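Fructose-bisphosphate aldolase (Slackia heliotrinireducens, PDB 4MOZ) is an aldolase of the DeoC/LacD family, built on a closed eight-stranded parallel TIM barrel. Local coordinates at residues K249-Y260 against I291-L302; P191-A201 against N225-T236. All blocks are in the same frame, centred on the assembly; numbering follows the deposited sequence.

Contact 1: K249-Y260 against I291-L302; sequences KVFLQQLHDQIY and ITLADYDVDRAL
Val298 forms the centre of the packing, a knob in the hole bounded by Lys249, Leu252, Gln253 and His256. The Gln253 amide oxygen, at the end of a chain bent at chi2, rests against a Val298 methyl, OE1 to CG2 3.3 Å; the same CG2 is 3.8 Å from His256 CB. Farther into the protein, Ile291 CD1 lies 3.8 Å from Leu252 CB, while Ile291 CG2 meets the tip of Ile259. At the outer end the Leu302 side chain crosses the extended Lys249 chain at about a right angle, its CD2 nearest Lys249 CG at 3.8 Å.

The polar links gather on one side. Tyr260 OH donates to the anti lone pair of Asp295 OD1 (2.8 Å), with ring and carboxylate planes 55° apart; the same oxygen has a long, weak ion pair with Arg36. With CG of His256 anti to the backbone N (chi1 -164°), the backbone O of Tyr296 lies at the ring's edge, near its plane, 3.5 Å from His256 CD2. A water in the ring plane is hydrogen-bonded to His256 NE2 at 2.7 Å and also reaches Asp295 O and Asp297 OD1, joining the histidine to the turn. Tyr260 CD2 covers one face of that imidazole.

The axes of segments 249-260 and 298-302 approach to 9.7 Å, with 134° between their N-to-C directions. This is a single knob-into-hole contact within the outer helical layer of a TIM barrel, where the helix after the seventh strand meets the last barrel helix and the C-terminal helix following it.

Contact 2: P191-A201 against N225-T236; sequences PTTIAGAAGVA and NLAVASAAAGRT
The CB-CG edge of the Pro191 ring sits over one face of the flat Asn225 amide. Pro191 CG lies 3.5 Å from both Asn225 CG and ND2, and only slightly farther from OD1, so it stands above the amide plane instead of at its rim. CG of Asn225 is anti to the carbonyl carbon (chi1 -84°), which sends the amide across to the proline. Asn225 ND2 is hydrogen-bonded to Val215 O and Thr217 OG1, which probably hold the amide's rotation.

Beyond this end the interface is built almost wholly from methyl groups and backbone. Ala229 CB sits 3.7 Å from Ala195 CA, and the CA atoms of Ala195 and Ala229 are themselves just 3.8 Å apart. Ala198 CB in turn reaches Ala229 O at 3.4 Å and Ala233 CB at 4.0 Å. One turn on from Ala195, Gly199 CA meets Ala232 O at 3.7 Å, backbone against backbone. Ile194 adds its CG2 branch against Ala229 CB, while Leu238 of strand 237-240 lies beneath Ala198 and Ala229.

Asn50 of a second subunit packs on Ala195, Val228 and Ala232, and Lys45 of that subunit donates to Ala232 O. After Gly234, whose phi is positive, Arg235 forms a salt bridge with Asp93 of the second subunit.

Alanine and glycine at the interface allow the axes of segments 191-201 and 225-232 to come within 7.7 Å, at 20° to each other. Near-parallel packing of this kind joins successive helices of the beta-alpha-beta units in a TIM barrel, here those after strands 172-177 and 208-210.

Contacts 1 and 2 lie next to each other around the helical layer of one barrel, their centres about 21 Å apart, contact 1 about 17 Å and contact 2 about 16 Å from the centre of the chain. They follow in series along the chain, contact 2 closing before contact 1 opens. Helix 222-232 of contact 2 also packs on helix 248-260 of contact 1: Gln258 CG meets Leu226 CD2 at 3.7 Å, and Asp257 touches Ala223. The helices thus form a continuous run round the barrel. Their surroundings differ, since contact 2 adjoins a second subunit whereas contact 1 is touched by no other chain of the five-chain assembly.

Contact 1: K249-Y260 against I291-L302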
loop_
_atom_site.group_PDB
_atom_site.type_symbol
_atom_site.label_atom_id
_atom_site.label_comp_id
_atom_site.label_asym_id
_atom_site.label_seq_id
_atom_site.Cartn_x
_atom_site.Cartn_y
_atom_site.Cartn_z
ATOM N N LYS C 249 32.603 -13.839 34.059
ATOM C CA LYS C 249 33.867 -13.111 33.925
ATOM C C LYS C 249 34.233 -12.840 32.461
ATOM O O LYS C 249 34.597 -11.717 32.111
ATOM C CB LYS C 249 35.011 -13.839 34.639
ATOM C CG LYS C 249 36.296 -13.023 34.712
ATOM C CD LYS C 249 37.433 -13.773 35.387
ATOM C CE LYS C 249 38.674 -12.897 35.466
ATOM N NZ LYS C 249 39.762 -13.520 36.271
ATOM N N VAL C 250 34.133 -13.866 31.618
ATOM C CA VAL C 250 34.413 -13.735 30.186
ATOM C C VAL C 250 33.452 -12.732 29.546
ATOM O O VAL C 250 33.864 -11.876 28.755
ATOM C CB VAL C 250 34.326 -15.098 29.462
ATOM C CG1 VAL C 250 34.568 -14.940 27.965
ATOM C CG2 VAL C 250 35.325 -16.082 30.060
ATOM N N PHE C 251 32.177 -12.841 29.913
ATOM C CA PHE C 251 31.144 -11.922 29.456
ATOM C C PHE C 251 31.475 -10.466 29.802
ATOM O O PHE C 251 31.389 -9.581 28.944
ATOM C CB PHE C 251 29.779 -12.321 30.036
ATOM C CG PHE C 251 28.679 -11.342 29.726
ATOM C CD1 PHE C 251 28.044 -11.352 28.484
ATOM C CD2 PHE C 251 28.279 -10.404 30.672
ATOM C CE1 PHE C 251 27.035 -10.446 28.195
ATOM C CE2 PHE C 251 27.270 -9.496 30.389
ATOM C CZ PHE C 251 26.648 -9.516 29.149
ATOM N N LEU C 252 31.854 -10.226 31.057
ATOM C CA LEU C 252 32.130 -8.869 31.525
ATOM C C LEU C 252 33.412 -8.321 30.907
ATOM O O LEU C 252 33.548 -7.111 30.730
ATOM C CB LEU C 252 32.175 -8.810 33.059
ATOM C CG LEU C 252 30.859 -9.082 33.807
ATOM C CD1 LEU C 252 31.127 -9.470 35.255
ATOM C CD2 LEU C 252 29.899 -7.900 33.739
ATOM N N GLN C 253 34.333 -9.225 30.571
ATOM C CA GLN C 253 35.574 -8.881 29.872
ATOM C C GLN C 253 35.309 -8.491 28.421
ATOM O O GLN C 253 35.940 -7.576 27.898
ATOM C CB GLN C 253 36.585 -10.037 29.944
ATOM C CG GLN C 253 37.962 -9.736 29.353
ATOM C CD GLN C 253 38.753 -8.712 30.159
ATOM O OE1 GLN C 253 39.011 -8.902 31.346
ATOM N NE2 GLN C 253 39.152 -7.625 29.507
ATOM N N GLN C 254 34.381 -9.190 27.771
ATOM C CA GLN C 254 33.970 -8.836 26.414
ATOM C C GLN C 254 33.404 -7.420 26.371
ATOM O O GLN C 254 33.805 -6.617 25.533
ATOM C CB GLN C 254 32.937 -9.820 25.882
ATOM C CG GLN C 254 33.503 -11.169 25.472
ATOM C CD GLN C 254 32.438 -12.096 24.914
ATOM O OE1 GLN C 254 31.366 -11.650 24.500
ATOM N NE2 GLN C 254 32.730 -13.394 24.895
ATOM N N LEU C 255 32.490 -7.118 27.291
ATOM C CA LEU C 255 31.858 -5.802 27.361
ATOM C C LEU C 255 32.870 -4.692 27.615
ATOM O O LEU C 255 32.762 -3.601 27.051
ATOM C CB LEU C 255 30.775 -5.773 28.447
ATOM C CG LEU C 255 29.556 -6.692 28.320
ATOM C CD1 LEU C 255 28.505 -6.277 29.339
ATOM C CD2 LEU C 255 28.963 -6.677 26.916
ATOM N N HIS C 256 33.848 -4.984 28.472
ATOM C CA HIS C 256 34.910 -4.047 28.795
ATOM C C HIS C 256 35.775 -3.784 27.584
ATOM O O HIS C 256 36.051 -2.626 27.250
ATOM C CB HIS C 256 35.739 -4.575 29.968
ATOM C CG HIS C 256 36.607 -3.527 30.623
ATOM N ND1 HIS C 256 37.849 -3.241 30.189
ATOM C CD2 HIS C 256 36.366 -2.683 31.707
ATOM C CE1 HIS C 256 38.381 -2.269 30.955
ATOM N NE2 HIS C 256 37.471 -1.926 31.883
ATOM N N ASP C 257 36.188 -4.855 26.907
ATOM C CA ASP C 257 36.967 -4.747 25.672
ATOM C C ASP C 257 36.233 -3.966 24.586
ATOM O O ASP C 257 36.839 -3.151 23.893
ATOM C CB ASP C 257 37.353 -6.132 25.146
ATOM C CG ASP C 257 38.367 -6.836 26.035
ATOM O OD1 ASP C 257 38.947 -6.190 26.936
ATOM O OD2 ASP C 257 38.586 -8.046 25.832
ATOM N N GLN C 258 34.933 -4.216 24.447
ATOM C CA GLN C 258 34.121 -3.547 23.435
ATOM C C GLN C 258 34.109 -2.033 23.625
ATOM O O GLN C 258 34.163 -1.284 22.651
ATOM C CB GLN C 258 32.692 -4.100 23.425
ATOM C CG GLN C 258 32.574 -5.481 22.788
ATOM C CD GLN C 258 31.266 -6.187 23.104
ATOM O OE1 GLN C 258 30.387 -5.640 23.782
ATOM N NE2 GLN C 258 31.131 -7.417 22.615
ATOM N N ILE C 259 34.048 -1.589 24.879
ATOM C CA ILE C 259 34.048 -0.164 25.184
ATOM C C ILE C 259 35.432 0.446 24.953
ATOM O O ILE C 259 35.576 1.381 24.166
ATOM C CB ILE C 259 33.576 0.127 26.625
ATOM C CG1 ILE C 259 32.116 -0.306 26.811
ATOM C CG2 ILE C 259 33.741 1.610 26.952
ATOM C CD1 ILE C 259 31.646 -0.342 28.252
ATOM N N TYR C 260 36.444 -0.095 25.624
ATOM C CA TYR C 260 37.747 0.564 25.693
ATOM C C TYR C 260 38.666 0.239 24.518
ATOM O O TYR C 260 39.526 1.044 24.175
ATOM C CB TYR C 260 38.411 0.331 27.062
ATOM C CG TYR C 260 37.569 0.879 28.206
ATOM C CD1 TYR C 260 37.528 2.251 28.476
ATOM C CD2 TYR C 260 36.785 0.030 28.994
ATOM C CE1 TYR C 260 36.745 2.758 29.507
ATOM C CE2 TYR C 260 35.998 0.527 30.027
ATOM C CZ TYR C 260 35.980 1.888 30.281
ATOM O OH TYR C 260 35.201 2.386 31.304
ATOM N N ILE C 291 30.490 -1.458 34.932
ATOM C CA ILE C 291 31.437 -1.281 33.830
ATOM C C ILE C 291 31.002 -0.128 32.925
ATOM O O ILE C 291 31.778 0.790 32.668
ATOM C CB ILE C 291 31.601 -2.566 32.990
ATOM C CG1 ILE C 291 32.304 -3.650 33.813
ATOM C CG2 ILE C 291 32.373 -2.279 31.706
ATOM C CD1 ILE C 291 32.310 -5.020 33.166
ATOM N N THR C 292 29.746 -0.174 32.485
ATOM C CA THR C 292 29.234 0.717 31.448
ATOM C C THR C 292 29.073 2.164 31.912
ATOM O O THR C 292 29.462 3.092 31.205
ATOM C CB THR C 292 27.900 0.178 30.900
ATOM O OG1 THR C 292 28.062 -1.204 30.561
ATOM C CG2 THR C 292 27.443 0.953 29.669
ATOM N N LEU C 293 28.508 2.348 33.100
ATOM C CA LEU C 293 28.187 3.687 33.601
ATOM C C LEU C 293 29.225 4.267 34.570
ATOM O O LEU C 293 29.386 5.490 34.648
ATOM C CB LEU C 293 26.797 3.690 34.252
ATOM C CG LEU C 293 25.651 3.069 33.440
ATOM C CD1 LEU C 293 24.406 2.883 34.299
ATOM C CD2 LEU C 293 25.338 3.894 32.200
ATOM N N ALA C 294 29.921 3.390 35.297
ATOM C CA ALA C 294 30.833 3.815 36.370
ATOM C C ALA C 294 32.310 3.434 36.172
ATOM O O ALA C 294 33.137 3.684 37.049
ATOM C CB ALA C 294 30.327 3.315 37.718
ATOM N N ASP C 295 32.631 2.821 35.033
ATOM C CA ASP C 295 34.023 2.576 34.617
ATOM C C ASP C 295 34.789 1.494 35.389
ATOM O O ASP C 295 36.022 1.424 35.297
ATOM C CB ASP C 295 34.824 3.887 34.621
ATOM C CG ASP C 295 34.203 4.950 33.738
ATOM O OD1 ASP C 295 34.189 4.758 32.505
ATOM O OD2 ASP C 295 33.720 5.970 34.282
ATOM N N TYR C 296 34.075 0.651 36.135
ATOM C CA TYR C 296 34.706 -0.438 36.893
ATOM C C TYR C 296 35.629 -1.296 36.036
ATOM O O TYR C 296 35.365 -1.510 34.849
ATOM C CB TYR C 296 33.649 -1.364 37.501
ATOM C CG TYR C 296 33.035 -0.917 38.811
ATOM C CD1 TYR C 296 32.694 0.419 39.035
ATOM C CD2 TYR C 296 32.750 -1.846 39.812
ATOM C CE1 TYR C 296 32.114 0.819 40.228
ATOM C CE2 TYR C 296 32.164 -1.456 41.006
ATOM C CZ TYR C 296 31.851 -0.123 41.210
ATOM O OH TYR C 296 31.270 0.273 42.392
ATOM N N ASP C 297 36.708 -1.777 36.655
ATOM C CA ASP C 297 37.496 -2.887 36.126
ATOM C C ASP C 297 36.633 -4.140 36.121
ATOM O O ASP C 297 35.629 -4.209 36.839
ATOM C CB ASP C 297 38.725 -3.143 37.009
ATOM C CG ASP C 297 39.878 -2.195 36.714
ATOM O OD1 ASP C 297 39.859 -1.513 35.664
ATOM O OD2 ASP C 297 40.818 -2.143 37.538
ATOM N N VAL C 298 37.034 -5.128 35.323
ATOM C CA VAL C 298 36.345 -6.419 35.256
ATOM C C VAL C 298 36.261 -7.085 36.637
ATOM O O VAL C 298 35.196 -7.577 37.031
ATOM C CB VAL C 298 37.020 -7.364 34.230
ATOM C CG1 VAL C 298 36.421 -8.763 34.284
ATOM C CG2 VAL C 298 36.903 -6.788 32.825
ATOM N N ASP C 299 37.379 -7.073 37.366
ATOM C CA ASP C 299 37.477 -7.705 38.685
ATOM C C ASP C 299 36.498 -7.133 39.708
ATOM O O ASP C 299 35.864 -7.886 40.445
ATOM C CB ASP C 299 38.908 -7.617 39.234
ATOM C CG ASP C 299 39.861 -8.595 38.563
ATOM O OD1 ASP C 299 39.399 -9.524 37.863
ATOM O OD2 ASP C 299 41.086 -8.432 38.741
ATOM N N ARG C 300 36.377 -5.810 39.755
ATOM C CA ARG C 300 35.451 -5.184 40.691
ATOM C C ARG C 300 33.998 -5.382 40.262
ATOM O O ARG C 300 33.105 -5.493 41.110
ATOM C CB ARG C 300 35.764 -3.702 40.902
ATOM C CG ARG C 300 35.238 -3.201 42.240
ATOM C CD ARG C 300 35.382 -1.704 42.462
ATOM N NE ARG C 300 34.611 -1.333 43.647
ATOM C CZ ARG C 300 34.368 -0.092 44.051
ATOM N NH1 ARG C 300 34.835 0.945 43.372
ATOM N NH2 ARG C 300 33.647 0.108 45.146
ATOM N N ALA C 301 33.770 -5.432 38.951
ATOM C CA ALA C 301 32.442 -5.727 38.410
ATOM C C ALA C 301 32.019 -7.156 38.753
ATOM O O ALA C 301 30.870 -7.396 39.121
ATOM C CB ALA C 301 32.417 -5.509 36.907
ATOM N N LEU C 302 32.963 -8.089 38.645
ATOM C CA LEU C 302 32.725 -9.488 38.977
ATOM C C LEU C 302 32.360 -9.664 40.454
ATOM O O LEU C 302 31.527 -10.513 40.797
ATOM C CB LEU C 302 33.945 -10.337 38.608
ATOM C CG LEU C 302 33.830 -11.859 38.741
ATOM C CD1 LEU C 302 32.633 -12.406 37.972
ATOM C CD2 LEU C 302 35.118 -12.529 38.288
HETATM O O HOH W 1 38.036 -0.138 33.849
#

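Contact 2: P191-A201 against N225-T236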
loop_
_atom_site.group_PDB
_atom_site.type_symbol
_atom_site.label_atom_id
_atom_site.label_comp_id
_atom_site.label_asym_id
_atom_site.label_seq_id
_atom_site.Cartn_x
_atom_site.Cartn_y
_atom_site.Cartn_z
ATOM N N PRO C 191 33.811 -8.478 9.803
ATOM C CA PRO C 191 34.099 -7.098 10.217
ATOM C C PRO C 191 33.491 -6.024 9.299
ATOM O O PRO C 191 32.948 -5.040 9.800
ATOM C CB PRO C 191 35.628 -7.039 10.183
ATOM C CG PRO C 191 36.049 -8.442 10.478
ATOM C CD PRO C 191 35.016 -9.331 9.849
ATOM N N THR C 192 33.575 -6.221 7.981
ATOM C CA THR C 192 33.040 -5.253 7.011
ATOM C C THR C 192 31.517 -5.161 7.073
ATOM O O THR C 192 30.943 -4.085 6.885
ATOM C CB THR C 192 33.451 -5.584 5.558
ATOM O OG1 THR C 192 33.058 -6.924 5.244
ATOM C CG2 THR C 192 34.962 -5.431 5.356
ATOM N N THR C 193 30.869 -6.292 7.336
ATOM C CA THR C 193 29.420 -6.342 7.469
ATOM C C THR C 193 28.954 -5.519 8.671
ATOM O O THR C 193 28.012 -4.729 8.563
ATOM C CB THR C 193 28.933 -7.790 7.606
ATOM O OG1 THR C 193 29.343 -8.539 6.454
ATOM C CG2 THR C 193 27.421 -7.847 7.729
ATOM N N ILE C 194 29.630 -5.706 9.804
ATOM C CA ILE C 194 29.313 -5.000 11.041
ATOM C C ILE C 194 29.570 -3.502 10.889
ATOM O O ILE C 194 28.782 -2.679 11.355
ATOM C CB ILE C 194 30.120 -5.573 12.231
ATOM C CG1 ILE C 194 29.860 -7.081 12.399
ATOM C CG2 ILE C 194 29.833 -4.804 13.517
ATOM C CD1 ILE C 194 28.408 -7.483 12.561
ATOM N N ALA C 195 30.669 -3.158 10.219
ATOM C CA ALA C 195 31.011 -1.761 9.960
ATOM C C ALA C 195 29.991 -1.099 9.033
ATOM O O ALA C 195 29.576 0.042 9.269
ATOM C CB ALA C 195 32.421 -1.647 9.398
ATOM N N GLY C 196 29.582 -1.826 7.993
ATOM C CA GLY C 196 28.552 -1.360 7.062
ATOM C C GLY C 196 27.243 -1.049 7.764
ATOM O O GLY C 196 26.653 0.020 7.567
ATOM N N ALA C 197 26.804 -1.992 8.597
ATOM C CA ALA C 197 25.579 -1.857 9.380
ATOM C C ALA C 197 25.632 -0.626 10.279
ATOM O O ALA C 197 24.671 0.138 10.356
ATOM C CB ALA C 197 25.346 -3.116 10.206
ATOM N N ALA C 198 26.769 -0.436 10.946
ATOM C CA ALA C 198 26.971 0.707 11.827
ATOM C C ALA C 198 26.871 2.038 11.082
ATOM O O ALA C 198 26.267 2.986 11.585
ATOM C CB ALA C 198 28.308 0.594 12.542
ATOM N N GLY C 199 27.449 2.099 9.883
ATOM C CA GLY C 199 27.398 3.307 9.054
ATOM C C GLY C 199 26.003 3.662 8.559
ATOM O O GLY C 199 25.654 4.843 8.453
ATOM N N VAL C 200 25.200 2.643 8.262
ATOM C CA VAL C 200 23.823 2.859 7.807
ATOM C C VAL C 200 22.993 3.557 8.886
ATOM O O VAL C 200 22.238 4.495 8.590
ATOM C CB VAL C 200 23.150 1.541 7.361
ATOM C CG1 VAL C 200 21.647 1.718 7.179
ATOM C CG2 VAL C 200 23.786 1.033 6.076
ATOM N N ALA C 201 23.155 3.109 10.132
ATOM C CA ALA C 201 22.420 3.678 11.262
ATOM C C ALA C 201 22.632 5.185 11.384
ATOM O O ALA C 201 21.689 5.929 11.679
ATOM C CB ALA C 201 22.805 2.981 12.552
ATOM N N ASN C 225 38.379 -5.309 15.629
ATOM C CA ASN C 225 37.519 -5.208 14.447
ATOM C C ASN C 225 36.318 -4.283 14.664
ATOM O O ASN C 225 35.929 -3.541 13.761
ATOM C CB ASN C 225 37.057 -6.599 13.998
ATOM C CG ASN C 225 38.082 -7.304 13.121
ATOM O OD1 ASN C 225 38.761 -6.672 12.312
ATOM N ND2 ASN C 225 38.184 -8.623 13.265
ATOM N N LEU C 226 35.754 -4.325 15.871
ATOM C CA LEU C 226 34.632 -3.466 16.252
ATOM C C LEU C 226 34.972 -1.971 16.233
ATOM O O LEU C 226 34.097 -1.139 15.984
ATOM C CB LEU C 226 34.096 -3.862 17.635
ATOM C CG LEU C 226 32.798 -3.202 18.120
ATOM C CD1 LEU C 226 31.618 -3.563 17.225
ATOM C CD2 LEU C 226 32.501 -3.571 19.566
ATOM N N ALA C 227 36.235 -1.636 16.502
ATOM C CA ALA C 227 36.700 -0.244 16.455
ATOM C C ALA C 227 36.416 0.424 15.106
ATOM O O ALA C 227 36.067 1.604 15.057
ATOM C CB ALA C 227 38.180 -0.153 16.797
ATOM N N VAL C 228 36.559 -0.340 14.025
ATOM C CA VAL C 228 36.269 0.148 12.676
ATOM C C VAL C 228 34.780 0.507 12.529
ATOM O O VAL C 228 34.432 1.519 11.910
ATOM C CB VAL C 228 36.703 -0.887 11.610
ATOM C CG1 VAL C 228 36.291 -0.450 10.212
ATOM C CG2 VAL C 228 38.208 -1.103 11.675
ATOM N N ALA C 229 33.916 -0.317 13.118
ATOM C CA ALA C 229 32.476 -0.082 13.088
ATOM C C ALA C 229 32.078 1.135 13.921
ATOM O O ALA C 229 31.231 1.927 13.501
ATOM C CB ALA C 229 31.726 -1.321 13.554
ATOM N N SER C 230 32.695 1.281 15.093
ATOM C CA SER C 230 32.446 2.432 15.954
ATOM C C SER C 230 32.852 3.727 15.259
ATOM O O SER C 230 32.205 4.762 15.437
ATOM C CB SER C 230 33.184 2.285 17.281
ATOM O OG SER C 230 32.620 1.234 18.048
ATOM N N ALA C 231 33.920 3.653 14.463
ATOM C CA ALA C 231 34.383 4.787 13.676
ATOM C C ALA C 231 33.386 5.109 12.563
ATOM O O ALA C 231 33.013 6.271 12.386
ATOM C CB ALA C 231 35.771 4.518 13.108
ATOM N N ALA C 232 32.939 4.073 11.844
ATOM C CA ALA C 232 31.968 4.222 10.751
ATOM C C ALA C 232 30.638 4.831 11.202
ATOM O O ALA C 232 30.011 5.585 10.456
ATOM C CB ALA C 232 31.732 2.886 10.066
ATOM N N ALA C 233 30.225 4.507 12.425
ATOM C CA ALA C 233 28.990 5.036 13.011
ATOM C C ALA C 233 29.074 6.521 13.395
ATOM O O ALA C 233 28.053 7.146 13.679
ATOM C CB ALA C 233 28.575 4.193 14.208
ATOM N N GLY C 234 30.286 7.078 13.403
ATOM C CA GLY C 234 30.495 8.505 13.673
ATOM C C GLY C 234 29.815 8.991 14.942
ATOM O O GLY C 234 30.068 8.468 16.028
ATOM N N ARG C 235 28.934 9.981 14.799
ATOM C CA ARG C 235 28.211 10.541 15.944
ATOM C C ARG C 235 27.008 9.713 16.408
ATOM O O ARG C 235 26.254 10.150 17.278
ATOM C CB ARG C 235 27.798 11.985 15.670
ATOM C CG ARG C 235 28.940 12.977 15.793
ATOM C CD ARG C 235 28.450 14.382 15.529
ATOM N NE ARG C 235 29.552 15.333 15.603
ATOM C CZ ARG C 235 29.427 16.648 15.453
ATOM N NH1 ARG C 235 30.502 17.421 15.545
ATOM N NH2 ARG C 235 28.238 17.191 15.212
ATOM N N THR C 236 26.825 8.535 15.817
ATOM C CA THR C 236 25.866 7.549 16.321
ATOM C C THR C 236 26.639 6.590 17.226
ATOM O O THR C 236 27.633 5.998 16.804
ATOM C CB THR C 236 25.165 6.781 15.169
ATOM O OG1 THR C 236 24.323 7.678 14.439
ATOM C CG2 THR C 236 24.313 5.626 15.695
#